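Local coordinates for protein 5-formaminoimidazole-4-carboxamide-1-(beta)-D-ribofuranosyl 5'-monophosphate synthetase (Methanocaldococcus jannaschii, PDB 2R7N) that catalyses the folate-independent, ATP- and formate-dependent formylation of AICAR to FAICAR in de novo purine biosynthesis, at residues G25-L30 and S312-G317; D226-S231 and Y253-N258; E230-G235 and M247-S252. All coordinates share one frame; numbering follows the deposited sequence.

Contact 1 (G25-L30 and S312-G317); sequences GSHTSL and SARVDG. With FAI (5-(formylamino)-1-(5-O-phosphono-beta-D-ribofuranosyl)-1H-imidazole-4-carboxamide), chain E.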
# COMPACT_ATOMS: atom_id res chain seq x y z
N GLY A 25 -20.68 -8.13 -19.37
CA GLY A 25 -21.07 -7.81 -18.02
C GLY A 25 -21.79 -8.95 -17.33
O GLY A 25 -23.01 -8.91 -17.16
N SER A 26 -21.02 -9.97 -16.93
CA SER A 26 -21.56 -11.12 -16.20
C SER A 26 -20.47 -12.15 -15.94
O SER A 26 -19.36 -12.06 -16.49
CB SER A 26 -22.70 -11.77 -16.99
OG SER A 26 -23.01 -13.06 -16.50
N HIS A 27 -20.80 -13.14 -15.11
CA HIS A 27 -19.96 -14.32 -14.86
C HIS A 27 -18.75 -14.06 -13.96
O HIS A 27 -18.74 -14.43 -12.78
CB HIS A 27 -19.50 -14.99 -16.16
CG HIS A 27 -18.76 -16.27 -15.93
ND1 HIS A 27 -17.39 -16.36 -15.96
CD2 HIS A 27 -19.21 -17.51 -15.62
CE1 HIS A 27 -17.02 -17.60 -15.69
NE2 HIS A 27 -18.11 -18.32 -15.48
N THR A 28 -17.72 -13.43 -14.52
CA THR A 28 -16.52 -13.11 -13.76
C THR A 28 -16.02 -11.69 -14.05
O THR A 28 -14.92 -11.32 -13.65
CB THR A 28 -15.39 -14.08 -14.11
OG1 THR A 28 -15.48 -14.41 -15.50
CG2 THR A 28 -15.49 -15.35 -13.28
N SER A 29 -16.83 -10.89 -14.73
CA SER A 29 -16.34 -9.65 -15.33
C SER A 29 -15.84 -8.62 -14.31
O SER A 29 -14.83 -7.96 -14.52
CB SER A 29 -17.38 -9.04 -16.26
OG SER A 29 -18.50 -8.57 -15.52
N LEU A 30 -16.56 -8.47 -13.20
CA LEU A 30 -16.19 -7.50 -12.17
C LEU A 30 -14.69 -7.44 -11.90
O LEU A 30 -14.12 -6.36 -11.90
CB LEU A 30 -16.95 -7.75 -10.87
CG LEU A 30 -18.43 -7.40 -11.05
CD1 LEU A 30 -19.21 -7.72 -9.81
CD2 LEU A 30 -18.57 -5.94 -11.40
N SER A 312 -12.88 -26.17 -16.46
CA SER A 312 -13.12 -25.01 -17.31
C SER A 312 -11.81 -24.70 -18.02
O SER A 312 -10.73 -24.87 -17.44
CB SER A 312 -13.57 -23.81 -16.48
OG SER A 312 -14.57 -24.19 -15.54
N ALA A 313 -11.91 -24.27 -19.27
CA ALA A 313 -10.73 -23.96 -20.09
C ALA A 313 -10.58 -22.45 -20.21
O ALA A 313 -9.57 -21.94 -20.69
CB ALA A 313 -10.86 -24.60 -21.46
N ARG A 314 -11.62 -21.75 -19.77
CA ARG A 314 -11.58 -20.30 -19.62
C ARG A 314 -11.53 -19.97 -18.12
O ARG A 314 -11.16 -20.82 -17.31
CB ARG A 314 -12.79 -19.66 -20.30
CG ARG A 314 -14.05 -20.52 -20.29
CD ARG A 314 -14.73 -20.52 -18.93
NE ARG A 314 -16.06 -21.13 -18.97
CZ ARG A 314 -16.87 -21.24 -17.92
NH1 ARG A 314 -18.06 -21.81 -18.06
NH2 ARG A 314 -16.51 -20.76 -16.74
N VAL A 315 -11.87 -18.75 -17.75
CA VAL A 315 -11.88 -18.40 -16.33
C VAL A 315 -13.15 -18.94 -15.70
O VAL A 315 -14.23 -18.86 -16.29
CB VAL A 315 -11.73 -16.88 -16.07
CG1 VAL A 315 -12.95 -16.12 -16.58
CG2 VAL A 315 -11.50 -16.60 -14.58
N ASP A 316 -13.01 -19.51 -14.50
CA ASP A 316 -14.14 -20.10 -13.81
C ASP A 316 -14.75 -19.14 -12.78
O ASP A 316 -14.05 -18.33 -12.17
CB ASP A 316 -13.72 -21.41 -13.15
CG ASP A 316 -14.87 -22.09 -12.43
OD1 ASP A 316 -15.47 -23.01 -13.03
OD2 ASP A 316 -15.18 -21.68 -11.29
N GLY A 317 -16.06 -19.26 -12.58
CA GLY A 317 -16.81 -18.36 -11.69
C GLY A 317 -16.29 -18.30 -10.27
O GLY A 317 -16.46 -17.30 -9.58
OP2 FAI E . -24.29 -16.56 -14.52
P FAI E . -24.38 -17.42 -15.89
OP1 FAI E . -24.45 -16.33 -17.07
OP3 FAI E . -25.57 -18.30 -15.94
O3 FAI E . -23.01 -18.22 -16.04
C4 FAI E . -22.81 -18.98 -17.24
C FAI E . -22.08 -20.29 -16.92
O FAI E . -21.20 -19.95 -15.85
C3 FAI E . -23.01 -21.40 -16.39
O3' FAI E . -22.93 -22.52 -17.29
C2 FAI E . -22.43 -21.79 -15.03
O2' FAI E . -22.16 -23.20 -14.98
C1 FAI E . -21.09 -21.06 -14.97
N FAI E . -20.95 -20.38 -13.67
C5 FAI E . -21.55 -19.22 -13.36
N1 FAI E . -21.20 -18.86 -12.12
C3A FAI E . -20.37 -19.79 -11.66
C6 FAI E . -19.76 -19.71 -10.27
O5 FAI E . -19.96 -18.69 -9.60
N2 FAI E . -19.05 -20.77 -9.85
C7A FAI E . -20.20 -20.75 -12.63
N3 FAI E . -19.43 -21.84 -12.57
C8 FAI E . -18.35 -21.98 -13.39
O6 FAI E . -17.95 -21.18 -14.26

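Contact 2 (D226-S231 and Y253-N258); sequences DKRYES and YVITGN. With ADP (adenosine-5'-diphosphate), chain D; FAI (5-(formylamino)-1-(5-O-phosphono-beta-D-ribofuranosyl)-1H-imidazole-4-carboxamide), chain E.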
# COMPACT_ATOMS: atom_id res chain seq x y z
N ASP A 226 -12.02 -22.28 -4.58
CA ASP A 226 -13.31 -22.09 -3.95
C ASP A 226 -14.04 -23.42 -3.90
O ASP A 226 -13.74 -24.35 -4.65
CB ASP A 226 -14.14 -21.10 -4.75
CG ASP A 226 -14.67 -21.71 -6.06
OD1 ASP A 226 -13.83 -21.95 -6.96
OD2 ASP A 226 -15.90 -21.93 -6.18
N LYS A 227 -15.02 -23.51 -3.01
CA LYS A 227 -15.96 -24.60 -3.10
C LYS A 227 -17.30 -24.02 -3.51
O LYS A 227 -17.67 -22.92 -3.07
CB LYS A 227 -16.05 -25.37 -1.79
CG LYS A 227 -16.68 -24.61 -0.67
CD LYS A 227 -17.03 -25.54 0.49
CE LYS A 227 -17.97 -24.81 1.42
NZ LYS A 227 -18.59 -25.68 2.41
N ARG A 228 -18.00 -24.74 -4.37
CA ARG A 228 -19.31 -24.35 -4.85
C ARG A 228 -20.32 -24.27 -3.73
O ARG A 228 -20.30 -25.04 -2.77
CB ARG A 228 -19.83 -25.37 -5.86
CG ARG A 228 -18.86 -25.68 -6.96
CD ARG A 228 -18.55 -24.42 -7.68
NE ARG A 228 -18.17 -24.65 -9.06
CZ ARG A 228 -17.35 -23.85 -9.73
NH1 ARG A 228 -16.83 -22.80 -9.11
NH2 ARG A 228 -17.04 -24.12 -11.00
N TYR A 229 -21.24 -23.33 -3.92
CA TYR A 229 -22.36 -23.15 -3.04
C TYR A 229 -23.57 -23.30 -3.95
O TYR A 229 -23.87 -22.43 -4.77
CB TYR A 229 -22.28 -21.75 -2.47
CG TYR A 229 -23.10 -21.53 -1.24
CD1 TYR A 229 -23.21 -22.52 -0.28
CD2 TYR A 229 -23.73 -20.32 -1.01
CE1 TYR A 229 -23.94 -22.32 0.86
CE2 TYR A 229 -24.46 -20.11 0.13
CZ TYR A 229 -24.56 -21.11 1.06
OH TYR A 229 -25.31 -20.92 2.20
N GLU A 230 -24.24 -24.44 -3.81
CA GLU A 230 -25.27 -24.85 -4.77
C GLU A 230 -26.66 -24.99 -4.14
O GLU A 230 -26.79 -25.32 -2.97
CB GLU A 230 -24.84 -26.14 -5.47
CG GLU A 230 -23.83 -25.89 -6.57
CD GLU A 230 -22.97 -27.09 -6.90
OE1 GLU A 230 -23.04 -28.12 -6.18
OE2 GLU A 230 -22.20 -26.99 -7.88
N SER A 231 -27.68 -24.67 -4.92
CA SER A 231 -29.05 -24.73 -4.47
C SER A 231 -29.81 -25.69 -5.40
O SER A 231 -29.65 -25.62 -6.62
CB SER A 231 -29.67 -23.34 -4.54
OG SER A 231 -30.84 -23.23 -3.76
N TYR A 253 -28.64 -28.82 -8.07
CA TYR A 253 -27.25 -28.42 -7.97
C TYR A 253 -26.99 -27.17 -8.81
O TYR A 253 -26.08 -27.13 -9.62
CB TYR A 253 -26.34 -29.58 -8.43
CG TYR A 253 -26.39 -30.78 -7.51
CD1 TYR A 253 -25.43 -30.98 -6.53
CD2 TYR A 253 -27.42 -31.73 -7.63
CE1 TYR A 253 -25.48 -32.09 -5.69
CE2 TYR A 253 -27.48 -32.84 -6.80
CZ TYR A 253 -26.52 -33.01 -5.83
OH TYR A 253 -26.59 -34.11 -5.01
N VAL A 254 -27.83 -26.16 -8.62
CA VAL A 254 -27.68 -24.91 -9.33
C VAL A 254 -26.61 -24.06 -8.64
O VAL A 254 -26.72 -23.77 -7.45
CB VAL A 254 -28.99 -24.11 -9.33
CG1 VAL A 254 -28.84 -22.86 -10.19
CG2 VAL A 254 -30.13 -24.98 -9.82
N ILE A 255 -25.57 -23.68 -9.38
CA ILE A 255 -24.51 -22.84 -8.82
C ILE A 255 -25.09 -21.49 -8.45
O ILE A 255 -25.71 -20.83 -9.29
CB ILE A 255 -23.34 -22.62 -9.80
CG1 ILE A 255 -22.17 -21.99 -9.06
CG2 ILE A 255 -23.76 -21.76 -10.98
CD1 ILE A 255 -21.60 -22.87 -7.96
N THR A 256 -24.92 -21.09 -7.19
CA THR A 256 -25.45 -19.82 -6.74
C THR A 256 -24.37 -18.92 -6.16
O THR A 256 -24.59 -17.73 -5.96
CB THR A 256 -26.53 -20.01 -5.66
OG1 THR A 256 -26.00 -20.76 -4.56
CG2 THR A 256 -27.73 -20.73 -6.23
N GLY A 257 -23.22 -19.48 -5.87
CA GLY A 257 -22.20 -18.73 -5.18
C GLY A 257 -20.97 -19.57 -4.99
O GLY A 257 -20.89 -20.70 -5.48
N ASN A 258 -20.00 -19.02 -4.27
CA ASN A 258 -18.76 -19.72 -4.00
C ASN A 258 -18.25 -19.33 -2.62
O ASN A 258 -18.58 -18.27 -2.09
CB ASN A 258 -17.71 -19.42 -5.08
CG ASN A 258 -18.26 -19.57 -6.50
OD1 ASN A 258 -18.01 -20.57 -7.17
ND2 ASN A 258 -19.02 -18.57 -6.96
PB ADP D . -20.74 -27.84 -13.50
O1B ADP D . -19.88 -28.06 -14.73
O2B ADP D . -22.23 -27.87 -13.77
O3B ADP D . -20.28 -26.67 -12.64
PA ADP D . -21.30 -30.48 -12.71
O1A ADP D . -20.38 -31.57 -13.20
O2A ADP D . -22.59 -30.13 -13.41
O3A ADP D . -20.43 -29.14 -12.58
O5' ADP D . -21.73 -30.84 -11.22
C5' ADP D . -22.70 -30.03 -10.58
C4' ADP D . -22.45 -30.18 -9.09
O4' ADP D . -22.82 -31.51 -8.68
C3' ADP D . -20.98 -30.03 -8.76
O3' ADP D . -20.65 -28.68 -8.40
C2' ADP D . -20.76 -31.00 -7.61
O2' ADP D . -20.98 -30.36 -6.36
C1' ADP D . -21.82 -32.07 -7.84
N9 ADP D . -21.13 -33.16 -8.55
C8 ADP D . -20.81 -33.19 -9.85
N7 ADP D . -20.14 -34.34 -10.15
C5 ADP D . -20.03 -35.05 -9.01
C6 ADP D . -19.46 -36.36 -8.62
N6 ADP D . -18.83 -37.16 -9.52
N1 ADP D . -19.55 -36.72 -7.33
C2 ADP D . -20.16 -35.94 -6.41
N3 ADP D . -20.71 -34.75 -6.70
C4 ADP D . -20.67 -34.26 -7.96
OP2 FAI E . -24.29 -16.56 -14.52
P FAI E . -24.38 -17.42 -15.89
OP1 FAI E . -24.45 -16.33 -17.07
OP3 FAI E . -25.57 -18.30 -15.94
O3 FAI E . -23.01 -18.22 -16.04
C4 FAI E . -22.81 -18.98 -17.24
C FAI E . -22.08 -20.29 -16.92
O FAI E . -21.20 -19.95 -15.85
C3 FAI E . -23.01 -21.40 -16.39
O3' FAI E . -22.93 -22.52 -17.29
C2 FAI E . -22.43 -21.79 -15.03
O2' FAI E . -22.16 -23.20 -14.98
C1 FAI E . -21.09 -21.06 -14.97
N FAI E . -20.95 -20.38 -13.67
C5 FAI E . -21.55 -19.22 -13.36
N1 FAI E . -21.20 -18.86 -12.12
C3A FAI E . -20.37 -19.79 -11.66
C6 FAI E . -19.76 -19.71 -10.27
O5 FAI E . -19.96 -18.69 -9.60
N2 FAI E . -19.05 -20.77 -9.85
C7A FAI E . -20.20 -20.75 -12.63
N3 FAI E . -19.43 -21.84 -12.57
C8 FAI E . -18.35 -21.98 -13.39
O6 FAI E . -17.95 -21.18 -14.26

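Contact 3 (E230-G235 and M247-S252); sequences ESNIDG and MNINPS. With ADP (adenosine-5'-diphosphate), chain D.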
# COMPACT_ATOMS: atom_id res chain seq x y z
N GLU A 230 -24.24 -24.44 -3.81
CA GLU A 230 -25.27 -24.85 -4.77
C GLU A 230 -26.66 -24.99 -4.14
O GLU A 230 -26.79 -25.32 -2.97
CB GLU A 230 -24.84 -26.14 -5.47
CG GLU A 230 -23.83 -25.89 -6.57
CD GLU A 230 -22.97 -27.09 -6.90
OE1 GLU A 230 -23.04 -28.12 -6.18
OE2 GLU A 230 -22.20 -26.99 -7.88
N SER A 231 -27.68 -24.67 -4.92
CA SER A 231 -29.05 -24.73 -4.47
C SER A 231 -29.81 -25.69 -5.40
O SER A 231 -29.65 -25.62 -6.62
CB SER A 231 -29.67 -23.34 -4.54
OG SER A 231 -30.84 -23.23 -3.76
N ASN A 232 -30.65 -26.56 -4.84
CA ASN A 232 -31.01 -26.48 -3.42
C ASN A 232 -30.15 -27.34 -2.51
O ASN A 232 -30.27 -27.28 -1.28
CB ASN A 232 -32.50 -26.82 -3.23
CG ASN A 232 -32.81 -28.31 -3.48
OD1 ASN A 232 -31.93 -29.12 -3.77
ND2 ASN A 232 -34.09 -28.65 -3.36
N ILE A 233 -29.25 -28.12 -3.10
CA ILE A 233 -28.58 -29.16 -2.35
C ILE A 233 -28.00 -28.66 -1.04
O ILE A 233 -28.18 -29.30 0.00
CB ILE A 233 -27.49 -29.87 -3.19
CG1 ILE A 233 -26.89 -31.05 -2.41
CG2 ILE A 233 -26.43 -28.89 -3.63
CD1 ILE A 233 -27.92 -32.11 -2.02
N ASP A 234 -27.30 -27.53 -1.08
CA ASP A 234 -26.58 -27.07 0.10
C ASP A 234 -27.53 -26.48 1.14
O ASP A 234 -27.18 -26.35 2.30
CB ASP A 234 -25.47 -26.09 -0.26
CG ASP A 234 -24.27 -26.79 -0.85
OD1 ASP A 234 -23.78 -27.76 -0.23
OD2 ASP A 234 -23.80 -26.37 -1.93
N GLY A 235 -28.74 -26.16 0.71
CA GLY A 235 -29.81 -25.81 1.64
C GLY A 235 -30.52 -27.08 2.10
O GLY A 235 -30.96 -27.17 3.25
N MET A 247 -39.74 -35.05 4.11
CA MET A 247 -39.96 -34.18 2.96
C MET A 247 -39.95 -34.97 1.66
O MET A 247 -39.31 -36.02 1.55
CB MET A 247 -38.89 -33.09 2.89
CG MET A 247 -38.77 -32.22 4.12
SD MET A 247 -37.28 -31.20 4.04
CE MET A 247 -37.76 -30.02 2.78
N ASN A 248 -40.67 -34.45 0.68
CA ASN A 248 -40.59 -34.99 -0.67
C ASN A 248 -39.90 -33.95 -1.53
O ASN A 248 -40.55 -33.10 -2.15
CB ASN A 248 -41.97 -35.36 -1.21
CG ASN A 248 -42.57 -36.56 -0.49
OD1 ASN A 248 -41.86 -37.52 -0.18
ND2 ASN A 248 -43.88 -36.51 -0.23
N ILE A 249 -38.57 -34.01 -1.55
CA ILE A 249 -37.77 -32.98 -2.18
C ILE A 249 -36.63 -33.60 -2.95
O ILE A 249 -36.00 -34.55 -2.49
CB ILE A 249 -37.23 -31.98 -1.12
CG1 ILE A 249 -36.60 -30.76 -1.79
CG2 ILE A 249 -36.25 -32.67 -0.18
CD1 ILE A 249 -36.28 -29.64 -0.83
N ASN A 250 -36.36 -33.08 -4.14
CA ASN A 250 -35.24 -33.55 -4.92
C ASN A 250 -34.07 -32.58 -4.85
O ASN A 250 -34.25 -31.37 -4.95
CB ASN A 250 -35.67 -33.78 -6.37
CG ASN A 250 -36.81 -34.77 -6.49
OD1 ASN A 250 -37.85 -34.46 -7.07
ND2 ASN A 250 -36.63 -35.97 -5.93
N PRO A 251 -32.87 -33.12 -4.65
CA PRO A 251 -31.67 -32.30 -4.72
C PRO A 251 -31.54 -31.63 -6.08
O PRO A 251 -31.77 -32.26 -7.11
CB PRO A 251 -30.52 -33.30 -4.53
CG PRO A 251 -31.12 -34.65 -4.77
CD PRO A 251 -32.56 -34.53 -4.35
N SER A 252 -31.23 -30.34 -6.08
CA SER A 252 -30.75 -29.69 -7.29
C SER A 252 -29.36 -29.14 -7.01
O SER A 252 -28.95 -29.02 -5.85
CB SER A 252 -31.71 -28.60 -7.77
OG SER A 252 -32.36 -27.98 -6.68
PB ADP D . -20.74 -27.84 -13.50
O1B ADP D . -19.88 -28.06 -14.73
O2B ADP D . -22.23 -27.87 -13.77
O3B ADP D . -20.28 -26.67 -12.64
PA ADP D . -21.30 -30.48 -12.71
O1A ADP D . -20.38 -31.57 -13.20
O2A ADP D . -22.59 -30.13 -13.41
O3A ADP D . -20.43 -29.14 -12.58
O5' ADP D . -21.73 -30.84 -11.22
C5' ADP D . -22.70 -30.03 -10.58
C4' ADP D . -22.45 -30.18 -9.09
O4' ADP D . -22.82 -31.51 -8.68
C3' ADP D . -20.98 -30.03 -8.76
O3' ADP D . -20.65 -28.68 -8.40
C2' ADP D . -20.76 -31.00 -7.61
O2' ADP D . -20.98 -30.36 -6.36
C1' ADP D . -21.82 -32.07 -7.84
N9 ADP D . -21.13 -33.16 -8.55
C8 ADP D . -20.81 -33.19 -9.85
N7 ADP D . -20.14 -34.34 -10.15
C5 ADP D . -20.03 -35.05 -9.01
C6 ADP D . -19.46 -36.36 -8.62
N6 ADP D . -18.83 -37.16 -9.52
N1 ADP D . -19.55 -36.72 -7.33
C2 ADP D . -20.16 -35.94 -6.41
N3 ADP D . -20.71 -34.75 -6.70
C4 ADP D . -20.67 -34.26 -7.96

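Contact 1 (G25-L30 and S312-G317)
The imidazole of His27 and the guanidinium of Arg314 stand almost perpendicular, 88° apart, yet both present an edge to the same atom, the formyl oxygen O6 of the bound product FAI, which lies in the plane of each group. The edge of the His27 ring also meets Val315 O, 3.1 Å from CE1, and His92 stacks on the ring. One face of the Arg314 guanidinium carries Ser312 OG, 4.1 Å above its plane and offset toward the rim.

Three N-H groups converge on O6 in nearly straight hydrogen bonds: His27 NE2 to O6 is 3.1 Å, Arg314 NH2 to O6 is 2.9 Å, and Gly317 N to O6 is 3.2 Å. Arg314 NH2 also donates to Val315 O at 3.0 Å, which ties the guanidinium to its own loop, although this side chain is poorly ordered. His27 has its CG anti to the backbone N (chi1 -174°), which carries NE2 over to the 312-317 loop and the ligand. The other ring nitrogen, ND1, shares a 2.8 Å hydrogen bond with Thr28 OG1, which helps fix the ring's rotation.

Beside the polar cluster, Thr28 and Val315 reach toward each other, with Thr28 OG1 3.2 Å from Val315 CG1, while the Thr28 methyl lies against Gly317. A beta carbon at Gly317 would collide with the carboxamide carbon C6 of FAI. Asp316 brings OD1 close to the formyl carbon C8; that carboxylate is held by Gly318 N and by a salt bridge to Arg228.

This pocket joins the Rossmann-like region to the ATP-grasp region, and its three donors on one carbonyl oxygen resemble an oxyanion hole, consistent with stabilising negative charge that would build up on O6 during formyl transfer.

Contact 2 (D226-S231 and Y253-N258)
Arg228 and Ile255 pack tightly on the ligand-facing side of two antiparallel strands, with Arg228 CD 3.4 Å from Ile255 CD1. A bend at chi2 (-59°) turns the Arg228 guanidinium toward FAI, whose carboxamide N2 sits over one face, 3.1 Å from NH1 and offset toward the rim. NH1 forms a salt bridge with Asp226 OD2 at 3.2 Å and a weak hydrogen bond to Asn258 OD1; NH2 pairs with Asp316, and Asp226 OD1 is hydrogen-bonded to His210. Asn258 reads the carboxamide with both ends of its amide: OD1 accepts from FAI N2 at 2.9 Å and ND2 donates to FAI O5 at 2.8 Å, both almost straight. With an alanine at Arg228 the carboxylates of Asp226 and Asp316 would probably lose their shared cation, and FAI N2 its cover.

The backbone is knitted closely too. Thr256 and Gly257 both face Tyr229 in a classic beta bulge, where Tyr229 O accepts from Thr256 N at 3.0 Å, from Thr256 OG1 at 2.7 Å and weakly from Gly257 N. Ser231 and Val254 form a hydrogen-bonded pair, Val254 N lying 2.8 Å from Ser231 O. Nearby, Glu230 OE1 takes the ribose O2' of ADP and meets the edge of the Tyr253 ring.

By contrast, partly exposed Lys227 starts away from the facing strand, and its side chain packs on Tyr229 of the third subunit; the Val254 side chain, also partly exposed, packs on Leu304 of the second.

Strand 219-230 is flanked by 205-214 and 253-263 in the five-stranded antiparallel sheet of the ATP-grasp region. Although 253-263 is outermost within the chain, Gly257 and Asn258 pair with a strand of the second subunit, continuing the sheet across the interface.

Contact 3 (E230-G235 and M247-S252)
Asn232 lays its side-chain amide along the backbone of Asn250-Ser252, bracing the two ends of the excursion that joins neighbouring strands of the ATP-grasp region. The amide works like a peptide group: OD1 accepts from Ser252 N at 2.7 Å, with the donor above the carbonyl plane, and ND2 gives a more bent bond to Asn250 O at 3.2 Å. CG is placed between the backbone N and the carbonyl carbon (chi1 70°), which brings the amide back across the neighbouring loop.

Ser252 answers in the reverse sense. Its OG accepts from Asn232 N at 2.9 Å and is also bonded to Glu302 of the second subunit, so this hydroxyl links the pairing to the interface. From the opposite direction Ile249 points at the amide, CD1 lying 3.5 Å from Asn232 ND2. The Ile233 side chain slants across Pro251, its CD1 3.8 Å from Pro251 CB; Arg238 of the third subunit packs on Ile233, and Pro240 of that subunit on Pro251.

The peptide bond between Ser231 and Asn232 is cis, and the chain changes direction at Ser231 on leaving the strand. Asp234 folds back over this turn: OD2 accepts from Glu230 N at 2.7 Å through its anti lone pair and also forms a salt bridge with Arg238 of the third subunit. Just past the turn, Ile233 N donates to Ser252 O at 2.9 Å.

In the fold
The three contacts run from the product site to the nucleotide site. Contacts 1 and 2 share FAI, one gripping the formyl oxygen and the other the carboxamide; their centres are about 14 Å apart, and the salt bridge from Asp316 OD1 to Arg228 NH2, 2.8 Å long, joins them. Contact 3 continues from contact 2 through Glu230 and Ser231, with centres about 12 Å apart, and packs Ile233 CG2 3.7 Å from Tyr253 CD1 beside the ADP ribose. Contacts 1 and 3 do not touch, their nearest atoms being about 9 Å apart. Both later contacts are nested within the long loop closed by contact 1, and all three reach the second subunit of the homohexamer.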